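Local coordinates for protein integral membrane indolylacetylinositol arabinosyltransferase EmbB (Mycolicibacterium smegmatis MC2 155, PDB 7BVC) that probably transfers arabinose to build the arabinan of mycobacterial cell-wall arabinogalactan and binds the drug ethambutol, at residues T216-K222 with F480-T484; L622-A627 with I654-F659; I779-R784 with Y794-R798; L885-R890 with I923-A929. All coordinates share one frame; numbering follows the deposited sequence.

Interaction 1. Residues T216-K222 with F480-T484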
loop_
_atom_site.group_PDB
_atom_site.type_symbol
_atom_site.label_atom_id
_atom_site.label_comp_id
_atom_site.label_asym_id
_atom_site.label_seq_id
_atom_site.Cartn_x
_atom_site.Cartn_y
_atom_site.Cartn_z
ATOM N N THR B 216 15.050 9.549 37.032
ATOM C CA THR B 216 14.574 9.737 38.393
ATOM C C THR B 216 14.683 8.431 39.169
ATOM O O THR B 216 14.961 7.367 38.611
ATOM C CB THR B 216 13.121 10.235 38.410
ATOM O OG1 THR B 216 12.252 9.208 37.918
ATOM C CG2 THR B 216 12.965 11.477 37.548
ATOM N N HIS B 217 14.459 8.526 40.482
ATOM C CA HIS B 217 14.425 7.372 41.365
ATOM C C HIS B 217 13.508 7.709 42.530
ATOM O O HIS B 217 13.562 8.835 43.042
ATOM C CB HIS B 217 15.816 6.984 41.876
ATOM C CG HIS B 217 16.438 8.000 42.783
ATOM N ND1 HIS B 217 16.181 8.044 44.137
ATOM C CD2 HIS B 217 17.310 9.004 42.532
ATOM C CE1 HIS B 217 16.867 9.034 44.679
ATOM N NE2 HIS B 217 17.560 9.632 43.727
ATOM N N PRO B 218 12.668 6.774 42.968
ATOM C CA PRO B 218 11.649 7.106 43.967
ATOM C C PRO B 218 12.257 7.430 45.322
ATOM O O PRO B 218 13.405 7.095 45.623
ATOM C CB PRO B 218 10.797 5.836 44.035
ATOM C CG PRO B 218 11.740 4.752 43.665
ATOM C CD PRO B 218 12.651 5.342 42.622
ATOM N N THR B 219 11.458 8.100 46.144
ATOM C CA THR B 219 11.865 8.485 47.485
ATOM C C THR B 219 11.428 7.415 48.482
ATOM O O THR B 219 10.958 6.338 48.107
ATOM C CB THR B 219 11.293 9.855 47.840
ATOM O OG1 THR B 219 9.885 9.866 47.581
ATOM C CG2 THR B 219 11.957 10.934 47.012
ATOM N N ALA B 220 11.584 7.700 49.776
ATOM C CA ALA B 220 11.160 6.750 50.798
ATOM C C ALA B 220 9.645 6.628 50.858
ATOM O O ALA B 220 9.123 5.546 51.148
ATOM C CB ALA B 220 11.714 7.162 52.160
ATOM N N LEU B 221 8.926 7.716 50.586
ATOM C CA LEU B 221 7.469 7.677 50.630
ATOM C C LEU B 221 6.910 6.822 49.499
ATOM O O LEU B 221 6.037 5.973 49.720
ATOM C CB LEU B 221 6.909 9.096 50.563
ATOM C CG LEU B 221 5.465 9.292 51.018
ATOM C CD1 LEU B 221 5.321 8.941 52.487
ATOM C CD2 LEU B 221 5.024 10.721 50.762
ATOM N N LYS B 222 7.405 7.029 48.277
ATOM C CA LYS B 222 6.944 6.252 47.135
ATOM C C LYS B 222 7.372 4.793 47.204
ATOM O O LYS B 222 6.810 3.967 46.478
ATOM C CB LYS B 222 7.453 6.879 45.835
ATOM C CG LYS B 222 6.596 6.573 44.621
ATOM C CD LYS B 222 7.268 7.026 43.339
ATOM C CE LYS B 222 6.388 6.752 42.134
ATOM N NZ LYS B 222 7.122 6.946 40.856
ATOM N N PHE B 480 4.432 2.155 37.476
ATOM C CA PHE B 480 4.919 3.468 37.894
ATOM C C PHE B 480 5.971 3.362 38.987
ATOM O O PHE B 480 6.010 4.187 39.904
ATOM C CB PHE B 480 3.755 4.338 38.349
ATOM C CG PHE B 480 2.857 4.777 37.231
ATOM C CD1 PHE B 480 3.205 5.847 36.429
ATOM C CD2 PHE B 480 1.671 4.116 36.981
ATOM C CE1 PHE B 480 2.382 6.251 35.401
ATOM C CE2 PHE B 480 0.845 4.517 35.953
ATOM C CZ PHE B 480 1.202 5.585 35.162
ATOM N N ALA B 481 6.836 2.350 38.915
ATOM C CA ALA B 481 7.887 2.205 39.916
ATOM C C ALA B 481 8.975 3.253 39.724
ATOM O O ALA B 481 9.360 3.944 40.673
ATOM C CB ALA B 481 8.475 0.796 39.856
ATOM N N ASP B 482 9.484 3.384 38.500
ATOM C CA ASP B 482 10.519 4.365 38.197
ATOM C C ASP B 482 9.982 5.625 37.536
ATOM O O ASP B 482 10.521 6.710 37.772
ATOM C CB ASP B 482 11.588 3.742 37.291
ATOM C CG ASP B 482 12.878 4.540 37.275
ATOM O OD1 ASP B 482 13.671 4.412 38.231
ATOM O OD2 ASP B 482 13.104 5.294 36.306
ATOM N N GLN B 483 8.934 5.513 36.728
ATOM C CA GLN B 483 8.447 6.632 35.937
ATOM C C GLN B 483 7.417 7.431 36.740
ATOM O O GLN B 483 7.247 7.224 37.944
ATOM C CB GLN B 483 7.888 6.121 34.605
ATOM C CG GLN B 483 8.949 5.900 33.544
ATOM C CD GLN B 483 9.866 7.094 33.384
ATOM O OE1 GLN B 483 9.409 8.227 33.243
ATOM N NE2 GLN B 483 11.169 6.845 33.413
ATOM N N THR B 484 6.723 8.351 36.073
ATOM C CA THR B 484 5.798 9.273 36.712
ATOM C C THR B 484 4.726 9.630 35.690
ATOM O O THR B 484 4.961 9.573 34.481
ATOM C CB THR B 484 6.547 10.513 37.227
ATOM O OG1 THR B 484 7.402 10.134 38.313
ATOM C CG2 THR B 484 5.601 11.585 37.716
#
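Lys222 joins the two segments with its ammonium group, donating a hydrogen bond of 3.1 Å from NZ to the carbonyl O of Phe480. CG lies anti to the backbone N (chi1 -155°) and the rest of the chain is extended, which carries the charge straight across to the loop. The ammonium nitrogen meets the Phe480 carbonyl at a C=O...N angle of 146°, tilted from the carbonyl plane, and Gln483 O lies 2.9 Å from NZ. Phe480 is the first residue beyond helix 476-479, so the positive charge sits where that helix ends, an arrangement that would probably suit the helix dipole.

Further along the loop, polar atoms also approach at Asp482. Thr216 OG1 comes to 3.0 Å from Asp482 O. The Asp482 carboxylate turns toward the same threonine, yet its OD1 and Thr216 O, 3.2 Å apart, are two acceptors and form no hydrogen bond.

The Pro218 ring adds a van der Waals contact, its CG 3.9 Å from Ala481 O. Within residues 216-222, His217 ND1 donates to Pro218 O, rising above the carbonyl plane, and the backbone of His217 pairs with Thr50 in strand 49-55. On the loop side, the amide oxygen of Gln483 is bonded to Thr487 in helix 485-497.

The contact thus fits the end strand 216-218 of a small antiparallel sheet, and the short helix after it, onto a loop between helices of the GT-C-type membrane region, a junction between a probably extramembrane sheet and the helical bundle.

Interaction 2. Residues L622-A627 with I654-F659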
loop_
_atom_site.group_PDB
_atom_site.type_symbol
_atom_site.label_atom_id
_atom_site.label_comp_id
_atom_site.label_asym_id
_atom_site.label_seq_id
_atom_site.Cartn_x
_atom_site.Cartn_y
_atom_site.Cartn_z
ATOM N N LEU B 622 -5.219 -23.714 1.166
ATOM C CA LEU B 622 -3.851 -24.151 0.891
ATOM C C LEU B 622 -3.288 -23.445 -0.338
ATOM O O LEU B 622 -2.151 -22.953 -0.328
ATOM C CB LEU B 622 -3.812 -25.666 0.706
ATOM C CG LEU B 622 -3.346 -26.496 1.899
ATOM C CD1 LEU B 622 -3.341 -27.968 1.539
ATOM C CD2 LEU B 622 -1.968 -26.052 2.348
ATOM N N ALA B 623 -4.076 -23.403 -1.418
ATOM C CA ALA B 623 -3.660 -22.693 -2.623
ATOM C C ALA B 623 -3.376 -21.226 -2.333
ATOM O O ALA B 623 -2.440 -20.646 -2.894
ATOM C CB ALA B 623 -4.733 -22.819 -3.703
ATOM N N PHE B 624 -4.178 -20.607 -1.469
ATOM C CA PHE B 624 -3.907 -19.223 -1.092
ATOM C C PHE B 624 -2.595 -19.110 -0.325
ATOM O O PHE B 624 -1.845 -18.145 -0.508
ATOM C CB PHE B 624 -5.053 -18.654 -0.260
ATOM C CG PHE B 624 -4.699 -17.384 0.457
ATOM C CD1 PHE B 624 -4.640 -16.183 -0.227
ATOM C CD2 PHE B 624 -4.417 -17.390 1.812
ATOM C CE1 PHE B 624 -4.308 -15.013 0.426
ATOM C CE2 PHE B 624 -4.084 -16.222 2.468
ATOM C CZ PHE B 624 -4.029 -15.034 1.775
ATOM N N CYS B 625 -2.313 -20.077 0.551
ATOM C CA CYS B 625 -1.078 -20.040 1.329
ATOM C C CYS B 625 0.145 -20.122 0.428
ATOM O O CYS B 625 1.093 -19.343 0.578
ATOM C CB CYS B 625 -1.059 -21.182 2.344
ATOM S SG CYS B 625 -2.290 -21.049 3.645
ATOM N N PHE B 626 0.146 -21.063 -0.514
ATOM C CA PHE B 626 1.336 -21.346 -1.310
ATOM C C PHE B 626 1.561 -20.357 -2.454
ATOM O O PHE B 626 2.335 -20.665 -3.368
ATOM C CB PHE B 626 1.276 -22.770 -1.860
ATOM C CG PHE B 626 2.041 -23.760 -1.040
ATOM C CD1 PHE B 626 3.392 -23.952 -1.253
ATOM C CD2 PHE B 626 1.413 -24.494 -0.051
ATOM C CE1 PHE B 626 4.104 -24.859 -0.500
ATOM C CE2 PHE B 626 2.121 -25.404 0.708
ATOM C CZ PHE B 626 3.468 -25.586 0.481
ATOM N N ALA B 627 0.922 -19.190 -2.437
ATOM C CA ALA B 627 1.015 -18.224 -3.529
ATOM C C ALA B 627 1.927 -17.051 -3.193
ATOM O O ALA B 627 1.633 -15.910 -3.555
ATOM C CB ALA B 627 -0.373 -17.727 -3.912
ATOM N N ILE B 654 2.852 -24.013 -7.654
ATOM C CA ILE B 654 2.231 -24.996 -6.776
ATOM C C ILE B 654 0.839 -24.567 -6.323
ATOM O O ILE B 654 -0.009 -25.434 -6.061
ATOM C CB ILE B 654 3.130 -25.285 -5.555
ATOM C CG1 ILE B 654 4.546 -25.622 -6.013
ATOM C CG2 ILE B 654 2.578 -26.436 -4.734
ATOM C CD1 ILE B 654 5.444 -26.120 -4.903
ATOM N N SER B 655 0.567 -23.263 -6.249
ATOM C CA SER B 655 -0.777 -22.812 -5.915
ATOM C C SER B 655 -1.772 -23.151 -7.017
ATOM O O SER B 655 -2.958 -23.356 -6.737
ATOM C CB SER B 655 -0.776 -21.308 -5.645
ATOM O OG SER B 655 -0.420 -20.586 -6.810
ATOM N N ALA B 656 -1.311 -23.220 -8.267
ATOM C CA ALA B 656 -2.202 -23.578 -9.366
ATOM C C ALA B 656 -2.666 -25.024 -9.252
ATOM O O ALA B 656 -3.818 -25.339 -9.572
ATOM C CB ALA B 656 -1.505 -23.340 -10.704
ATOM N N ILE B 657 -1.789 -25.917 -8.792
ATOM C CA ILE B 657 -2.171 -27.314 -8.621
ATOM C C ILE B 657 -3.243 -27.450 -7.547
ATOM O O ILE B 657 -4.241 -28.160 -7.727
ATOM C CB ILE B 657 -0.932 -28.165 -8.296
ATOM C CG1 ILE B 657 0.106 -28.032 -9.410
ATOM C CG2 ILE B 657 -1.321 -29.617 -8.099
ATOM C CD1 ILE B 657 1.346 -28.865 -9.190
ATOM N N PHE B 658 -3.059 -26.767 -6.415
ATOM C CA PHE B 658 -4.065 -26.808 -5.361
ATOM C C PHE B 658 -5.362 -26.147 -5.801
ATOM O O PHE B 658 -6.445 -26.601 -5.419
ATOM C CB PHE B 658 -3.530 -26.139 -4.097
ATOM C CG PHE B 658 -2.511 -26.958 -3.365
ATOM C CD1 PHE B 658 -2.770 -28.274 -3.028
ATOM C CD2 PHE B 658 -1.291 -26.411 -3.012
ATOM C CE1 PHE B 658 -1.834 -29.026 -2.354
ATOM C CE2 PHE B 658 -0.351 -27.159 -2.338
ATOM C CZ PHE B 658 -0.622 -28.468 -2.009
ATOM N N PHE B 659 -5.280 -25.092 -6.616
ATOM C CA PHE B 659 -6.493 -24.464 -7.130
ATOM C C PHE B 659 -7.246 -25.401 -8.066
ATOM O O PHE B 659 -8.481 -25.464 -8.030
ATOM C CB PHE B 659 -6.143 -23.161 -7.845
ATOM C CG PHE B 659 -7.336 -22.322 -8.193
ATOM C CD1 PHE B 659 -8.035 -21.648 -7.209
ATOM C CD2 PHE B 659 -7.758 -22.206 -9.504
ATOM C CE1 PHE B 659 -9.133 -20.875 -7.525
ATOM C CE2 PHE B 659 -8.856 -21.435 -9.826
ATOM C CZ PHE B 659 -9.542 -20.769 -8.835
#
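Phe626 and Phe658 lean their rings together obliquely, the planes at 44° and the centroids 5.8 Å apart. The touch is made by one side of each ring, Phe626 CD2 lying 3.9 Å from Phe658 CE2. Phe658 holds CG anti to its carbonyl carbon (chi1 -74°), which swings the ring out toward Leu622. That leucine sits over one face of the Phe658 ring, its CD1 4.3 Å above the plane and displaced to the rim. On the far flank of Phe626, Ile654 approaches CD1 with its CG2 methyl.

These are helices 608-625 and 654-675 of the membrane bundle in the GT-C family region, packed where one helix ends and the other begins. Small side chains bring the backbones close: Ala623 and Ser655 are only 4.4 Å apart at CA. The Ala623 methyl abuts Phe658 CB at 3.6 Å, while Ser655 presents CB rather than its hydroxyl to Ala623 O. The hydroxyl itself receives a weak hydrogen bond from Gln653. Ala627 adds its methyl beside Ser655 CB, at 4.0 Å.

Helix 690-712 covers the aromatic side, with Met698 against Leu622 and Phe626, and Phe697 against Phe658. Phe659, whose CB grazes the Ala623 methyl, turns its ring toward a bound cardiolipin and stacks on an aromatic side chain of another protein chain.

Interaction 3. Residues I779-R784 with Y794-R798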
loop_
_atom_site.group_PDB
_atom_site.type_symbol
_atom_site.label_atom_id
_atom_site.label_comp_id
_atom_site.label_asym_id
_atom_site.label_seq_id
_atom_site.Cartn_x
_atom_site.Cartn_y
_atom_site.Cartn_z
ATOM N N ILE B 779 28.470 7.491 -7.071
ATOM C CA ILE B 779 28.991 7.297 -5.727
ATOM C C ILE B 779 29.061 5.804 -5.421
ATOM O O ILE B 779 28.522 4.970 -6.147
ATOM C CB ILE B 779 28.147 8.033 -4.670
ATOM C CG1 ILE B 779 26.668 7.705 -4.863
ATOM C CG2 ILE B 779 28.371 9.530 -4.762
ATOM C CD1 ILE B 779 25.760 8.461 -3.941
ATOM N N ALA B 780 29.736 5.482 -4.319
ATOM C CA ALA B 780 29.993 4.097 -3.934
ATOM C C ALA B 780 28.748 3.490 -3.299
ATOM O O ALA B 780 28.307 3.929 -2.234
ATOM C CB ALA B 780 31.177 4.025 -2.973
ATOM N N GLU B 781 28.184 2.475 -3.959
ATOM C CA GLU B 781 27.103 1.658 -3.403
ATOM C C GLU B 781 25.886 2.498 -3.023
ATOM O O GLU B 781 25.282 2.303 -1.966
ATOM C CB GLU B 781 27.589 0.845 -2.203
ATOM C CG GLU B 781 28.797 -0.022 -2.495
ATOM C CD GLU B 781 29.283 -0.771 -1.271
ATOM O OE1 GLU B 781 28.498 -0.914 -0.310
ATOM O OE2 GLU B 781 30.449 -1.215 -1.269
ATOM N N ALA B 782 25.514 3.431 -3.893
ATOM C CA ALA B 782 24.337 4.260 -3.673
ATOM C C ALA B 782 23.950 4.911 -4.993
ATOM O O ALA B 782 24.641 4.776 -6.004
ATOM C CB ALA B 782 24.590 5.307 -2.586
ATOM N N ILE B 783 22.829 5.629 -4.973
ATOM C CA ILE B 783 22.350 6.353 -6.145
ATOM C C ILE B 783 21.987 7.767 -5.713
ATOM O O ILE B 783 20.924 7.993 -5.124
ATOM C CB ILE B 783 21.153 5.641 -6.800
ATOM C CG1 ILE B 783 21.561 4.251 -7.292
ATOM C CG2 ILE B 783 20.604 6.465 -7.953
ATOM C CD1 ILE B 783 20.406 3.418 -7.795
ATOM N N ARG B 784 22.872 8.722 -5.989
ATOM C CA ARG B 784 22.670 10.089 -5.526
ATOM C C ARG B 784 21.467 10.719 -6.209
ATOM O O ARG B 784 21.395 10.771 -7.440
ATOM C CB ARG B 784 23.920 10.926 -5.783
ATOM C CG ARG B 784 23.896 12.266 -5.071
ATOM C CD ARG B 784 24.824 13.268 -5.722
ATOM N NE ARG B 784 24.936 14.499 -4.944
ATOM C CZ ARG B 784 24.016 15.457 -4.920
ATOM N NH1 ARG B 784 24.209 16.541 -4.181
ATOM N NH2 ARG B 784 22.907 15.338 -5.636
ATOM N N TYR B 794 29.731 10.713 3.244
ATOM C CA TYR B 794 30.400 11.993 3.047
ATOM C C TYR B 794 30.412 12.388 1.576
ATOM O O TYR B 794 30.198 13.559 1.241
ATOM C CB TYR B 794 31.824 11.936 3.595
ATOM C CG TYR B 794 32.640 13.168 3.284
ATOM C CD1 TYR B 794 32.115 14.438 3.479
ATOM C CD2 TYR B 794 33.933 13.064 2.790
ATOM C CE1 TYR B 794 32.851 15.567 3.192
ATOM C CE2 TYR B 794 34.678 14.190 2.501
ATOM C CZ TYR B 794 34.131 15.438 2.704
ATOM O OH TYR B 794 34.866 16.565 2.421
ATOM N N ASP B 795 30.639 11.429 0.685
ATOM C CA ASP B 795 30.823 11.737 -0.731
ATOM C C ASP B 795 29.541 12.143 -1.438
ATOM O O ASP B 795 29.592 12.273 -2.666
ATOM C CB ASP B 795 31.455 10.542 -1.444
ATOM C CG ASP B 795 30.715 9.247 -1.184
ATOM O OD1 ASP B 795 29.628 9.051 -1.765
ATOM O OD2 ASP B 795 31.225 8.421 -0.398
ATOM N N TRP B 796 28.404 12.348 -0.770
ATOM C CA TRP B 796 27.244 12.899 -1.463
ATOM C C TRP B 796 27.458 14.359 -1.834
ATOM O O TRP B 796 26.990 14.804 -2.888
ATOM C CB TRP B 796 25.992 12.768 -0.598
ATOM C CG TRP B 796 25.211 11.527 -0.836
ATOM C CD1 TRP B 796 25.654 10.245 -0.724
ATOM C CD2 TRP B 796 23.840 11.447 -1.235
ATOM N NE1 TRP B 796 24.641 9.367 -1.022
ATOM C CE2 TRP B 796 23.516 10.081 -1.343
ATOM C CE3 TRP B 796 22.853 12.396 -1.512
ATOM C CZ2 TRP B 796 22.250 9.642 -1.713
ATOM C CZ3 TRP B 796 21.598 11.958 -1.880
ATOM C CH2 TRP B 796 21.306 10.594 -1.976
ATOM N N ASN B 797 28.154 15.113 -0.988
ATOM C CA ASN B 797 28.396 16.538 -1.188
ATOM C C ASN B 797 29.899 16.726 -1.371
ATOM O O ASN B 797 30.633 16.940 -0.403
ATOM C CB ASN B 797 27.866 17.350 -0.013
ATOM C CG ASN B 797 26.547 16.820 0.513
ATOM O OD1 ASN B 797 25.532 16.843 -0.183
ATOM N ND2 ASN B 797 26.558 16.334 1.748
ATOM N N ARG B 798 30.352 16.640 -2.615
ATOM C CA ARG B 798 31.761 16.777 -2.947
ATOM C C ARG B 798 31.865 17.338 -4.354
ATOM O O ARG B 798 30.923 17.211 -5.146
ATOM C CB ARG B 798 32.495 15.433 -2.837
ATOM C CG ARG B 798 33.223 15.242 -1.518
ATOM C CD ARG B 798 33.888 13.879 -1.440
ATOM N NE ARG B 798 35.136 13.829 -2.193
ATOM C CZ ARG B 798 35.936 12.768 -2.238
ATOM N NH1 ARG B 798 35.619 11.667 -1.572
ATOM N NH2 ARG B 798 37.055 12.809 -2.948
#
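Trp796 packs against Arg784 and Ile779 between two parts of a long irregular loop in the EmbC C-terminal domain, a member of the galactose-binding-like clan; the loop runs from strand 737-739 to strand 826-827. Packing is dense around the indole. Arg784 lays its aliphatic chain across one face: CG stands 3.9 Å from the centroid of the six-membered ring, 19° off the normal, a CH-pi contact. Ile779 reaches the pyrrole part from an oblique direction, its CD1 3.7 Å from Trp796 CD1. The same isoleucine sets CG2 beside the Asp795 carboxylate, at 3.3 Å from OD1, while its backbone bonds to Trp913.

Outward from the indole the contact thins. Ile783 is exposed and points its CB away, contributing its carbonyl O at 4.0 Å from Trp796 CZ2, and Ala782 merely brushes the ring. Asn797, also exposed, stays 4.2 Å from Arg784 NH1 through OD1, too far for a bond.

Arg784 is extended from CG to NE, which places the guanidinium past the ring at the Trp796 backbone. There NE donates to Trp796 O at 2.9 Å and an N-H...O angle of 163°, in the carbonyl plane and at the guanidinium edge.

Interaction 4. Residues L885-R890 with I923-A929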
loop_
_atom_site.group_PDB
_atom_site.type_symbol
_atom_site.label_atom_id
_atom_site.label_comp_id
_atom_site.label_asym_id
_atom_site.label_seq_id
_atom_site.Cartn_x
_atom_site.Cartn_y
_atom_site.Cartn_z
ATOM N N LEU B 885 36.908 -11.672 -17.133
ATOM C CA LEU B 885 38.279 -11.828 -16.658
ATOM C C LEU B 885 38.904 -13.010 -17.381
ATOM O O LEU B 885 38.508 -14.155 -17.152
ATOM C CB LEU B 885 38.307 -12.043 -15.150
ATOM C CG LEU B 885 39.638 -11.743 -14.473
ATOM C CD1 LEU B 885 39.732 -10.261 -14.181
ATOM C CD2 LEU B 885 39.802 -12.561 -13.205
ATOM N N GLU B 886 39.880 -12.739 -18.241
ATOM C CA GLU B 886 40.590 -13.796 -18.944
ATOM C C GLU B 886 41.864 -14.158 -18.195
ATOM O O GLU B 886 42.585 -13.280 -17.715
ATOM C CB GLU B 886 40.926 -13.362 -20.371
ATOM C CG GLU B 886 39.826 -13.636 -21.374
ATOM C CD GLU B 886 40.366 -13.984 -22.743
ATOM O OE1 GLU B 886 41.594 -13.887 -22.938
ATOM O OE2 GLU B 886 39.564 -14.356 -23.623
ATOM N N TYR B 887 42.135 -15.456 -18.093
ATOM C CA TYR B 887 43.340 -15.952 -17.447
ATOM C C TYR B 887 44.158 -16.760 -18.441
ATOM O O TYR B 887 43.608 -17.517 -19.246
ATOM C CB TYR B 887 43.012 -16.796 -16.213
ATOM C CG TYR B 887 41.998 -17.895 -16.433
ATOM C CD1 TYR B 887 42.387 -19.148 -16.885
ATOM C CD2 TYR B 887 40.653 -17.685 -16.166
ATOM C CE1 TYR B 887 41.466 -20.155 -17.074
ATOM C CE2 TYR B 887 39.724 -18.687 -16.354
ATOM C CZ TYR B 887 40.135 -19.920 -16.809
ATOM O OH TYR B 887 39.212 -20.921 -16.999
ATOM N N ALA B 888 45.473 -16.592 -18.381
ATOM C CA ALA B 888 46.397 -17.175 -19.341
ATOM C C ALA B 888 47.196 -18.301 -18.696
ATOM O O ALA B 888 47.109 -18.554 -17.493
ATOM C CB ALA B 888 47.328 -16.101 -19.908
ATOM N N THR B 889 47.984 -18.989 -19.526
ATOM C CA THR B 889 48.872 -20.054 -19.077
ATOM C C THR B 889 50.245 -19.837 -19.702
ATOM O O THR B 889 50.446 -18.927 -20.512
ATOM C CB THR B 889 48.333 -21.444 -19.441
ATOM O OG1 THR B 889 48.631 -21.727 -20.814
ATOM C CG2 THR B 889 46.828 -21.525 -19.228
ATOM N N ARG B 890 51.197 -20.683 -19.320
ATOM C CA ARG B 890 52.549 -20.631 -19.859
ATOM C C ARG B 890 52.679 -21.558 -21.064
ATOM O O ARG B 890 51.693 -22.078 -21.595
ATOM C CB ARG B 890 53.577 -21.004 -18.794
ATOM C CG ARG B 890 53.944 -19.900 -17.831
ATOM C CD ARG B 890 54.893 -20.429 -16.775
ATOM N NE ARG B 890 54.227 -21.358 -15.869
ATOM C CZ ARG B 890 54.863 -22.136 -14.999
ATOM N NH1 ARG B 890 56.186 -22.099 -14.921
ATOM N NH2 ARG B 890 54.178 -22.951 -14.209
ATOM N N ILE B 923 39.582 -19.956 -11.262
ATOM C CA ILE B 923 40.887 -19.824 -11.898
ATOM C C ILE B 923 41.747 -21.011 -11.481
ATOM O O ILE B 923 41.985 -21.208 -10.280
ATOM C CB ILE B 923 41.550 -18.489 -11.526
ATOM C CG1 ILE B 923 40.496 -17.383 -11.449
ATOM C CG2 ILE B 923 42.611 -18.116 -12.534
ATOM C CD1 ILE B 923 41.040 -16.056 -10.987
ATOM N N PRO B 924 42.232 -21.826 -12.424
ATOM C CA PRO B 924 43.004 -23.020 -12.046
ATOM C C PRO B 924 44.347 -22.686 -11.419
ATOM O O PRO B 924 44.703 -21.512 -11.279
ATOM C CB PRO B 924 43.176 -23.760 -13.378
ATOM C CG PRO B 924 43.041 -22.699 -14.418
ATOM C CD PRO B 924 42.039 -21.729 -13.879
ATOM N N ASP B 925 45.102 -23.711 -11.038
ATOM C CA ASP B 925 46.395 -23.517 -10.397
ATOM C C ASP B 925 47.528 -23.361 -11.403
ATOM O O ASP B 925 48.679 -23.161 -11.001
ATOM C CB ASP B 925 46.688 -24.687 -9.447
ATOM C CG ASP B 925 47.923 -24.458 -8.594
ATOM O OD1 ASP B 925 48.241 -23.283 -8.304
ATOM O OD2 ASP B 925 48.580 -25.451 -8.218
ATOM N N ASP B 926 47.234 -23.423 -12.699
ATOM C CA ASP B 926 48.242 -23.225 -13.729
ATOM C C ASP B 926 48.102 -21.865 -14.401
ATOM O O ASP B 926 48.894 -21.532 -15.287
ATOM C CB ASP B 926 48.162 -24.356 -14.761
ATOM C CG ASP B 926 49.442 -24.517 -15.564
ATOM O OD1 ASP B 926 50.205 -25.461 -15.272
ATOM O OD2 ASP B 926 49.674 -23.730 -16.506
ATOM N N ALA B 927 47.128 -21.061 -13.981
ATOM C CA ALA B 927 46.970 -19.724 -14.535
ATOM C C ALA B 927 48.159 -18.853 -14.159
ATOM O O ALA B 927 48.661 -18.907 -13.034
ATOM C CB ALA B 927 45.674 -19.090 -14.039
ATOM N N VAL B 928 48.615 -18.044 -15.117
ATOM C CA VAL B 928 49.824 -17.253 -14.965
ATOM C C VAL B 928 49.527 -15.762 -14.902
ATOM O O VAL B 928 50.163 -15.030 -14.135
ATOM C CB VAL B 928 50.822 -17.558 -16.100
ATOM C CG1 VAL B 928 52.149 -16.864 -15.851
ATOM C CG2 VAL B 928 51.007 -19.053 -16.223
ATOM N N ALA B 929 48.564 -15.288 -15.688
ATOM C CA ALA B 929 48.244 -13.872 -15.710
ATOM C C ALA B 929 46.755 -13.693 -15.955
ATOM O O ALA B 929 46.038 -14.633 -16.302
ATOM C CB ALA B 929 49.057 -13.128 -16.770
#
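Tyr887 lays one ring face over Pro924, whose CD stands 4.0 Å from the ring centroid and 28° off the normal, a CH-pi contact in which the two side chains cross at about a right angle. CE1 is the nearest ring atom to CD. Nearer the backbone, Tyr887 CB meets Ile923 CG2 at 3.9 Å and the Ala927 methyl at 4.1 Å. The ring owes its place to chi1, which sets CG between the backbone N and the carbonyl carbon, over residues 923-927.

Strand 882-889 is paired antiparallel with strand 929-936 in one sheet of a beta-rich module, and residues 923-929 lead into that pairing from strand 914-918 of a second sheet. Ala888 N donates to Ala929 O and Val928 N to Ala888 O, both at 2.9 Å. With Val928 near helical backbone values (psi -38°) and both Val928 and Ala929 opposite Ala888, the geometry resembles a classic beta bulge. CA-H...O contacts from Tyr887 and Ala927 flank these bonds.

Leu885 touches Ile923 CD1 through CD2 and also packs on Val860 and Ile862 of the second sheet. At the exposed end, Arg890 crosses Val928 nearly perpendicularly, CG to CG2 3.5 Å. Its guanidinium stays 4.8 Å from the Asp926 carboxylate, NH2 to OD1, short of a salt bridge.

How the interactions relate
The four contacts follow one another along the chain without touching. Interactions 1 and 2 both belong to the GT-C-type membrane region, but lie on opposite sides of the chain's centre, with centres about 56 Å apart. At interaction 1 the side chain of Gln483 is about 14 Å from the bound ethambutol, so the contact does not line the drug pocket. Interaction 2 instead borders lipid, Phe659 lying about 4 Å from a cardiolipin. Interactions 3 and 4 share the C-terminal domain; their nearest atoms are about 18 Å apart. Interaction 4 adjoins strand 929-936, which ends at Asp936 of the calcium site. Interactions 1 and 4 are the most widely separated pair, their centres about 73 Å apart.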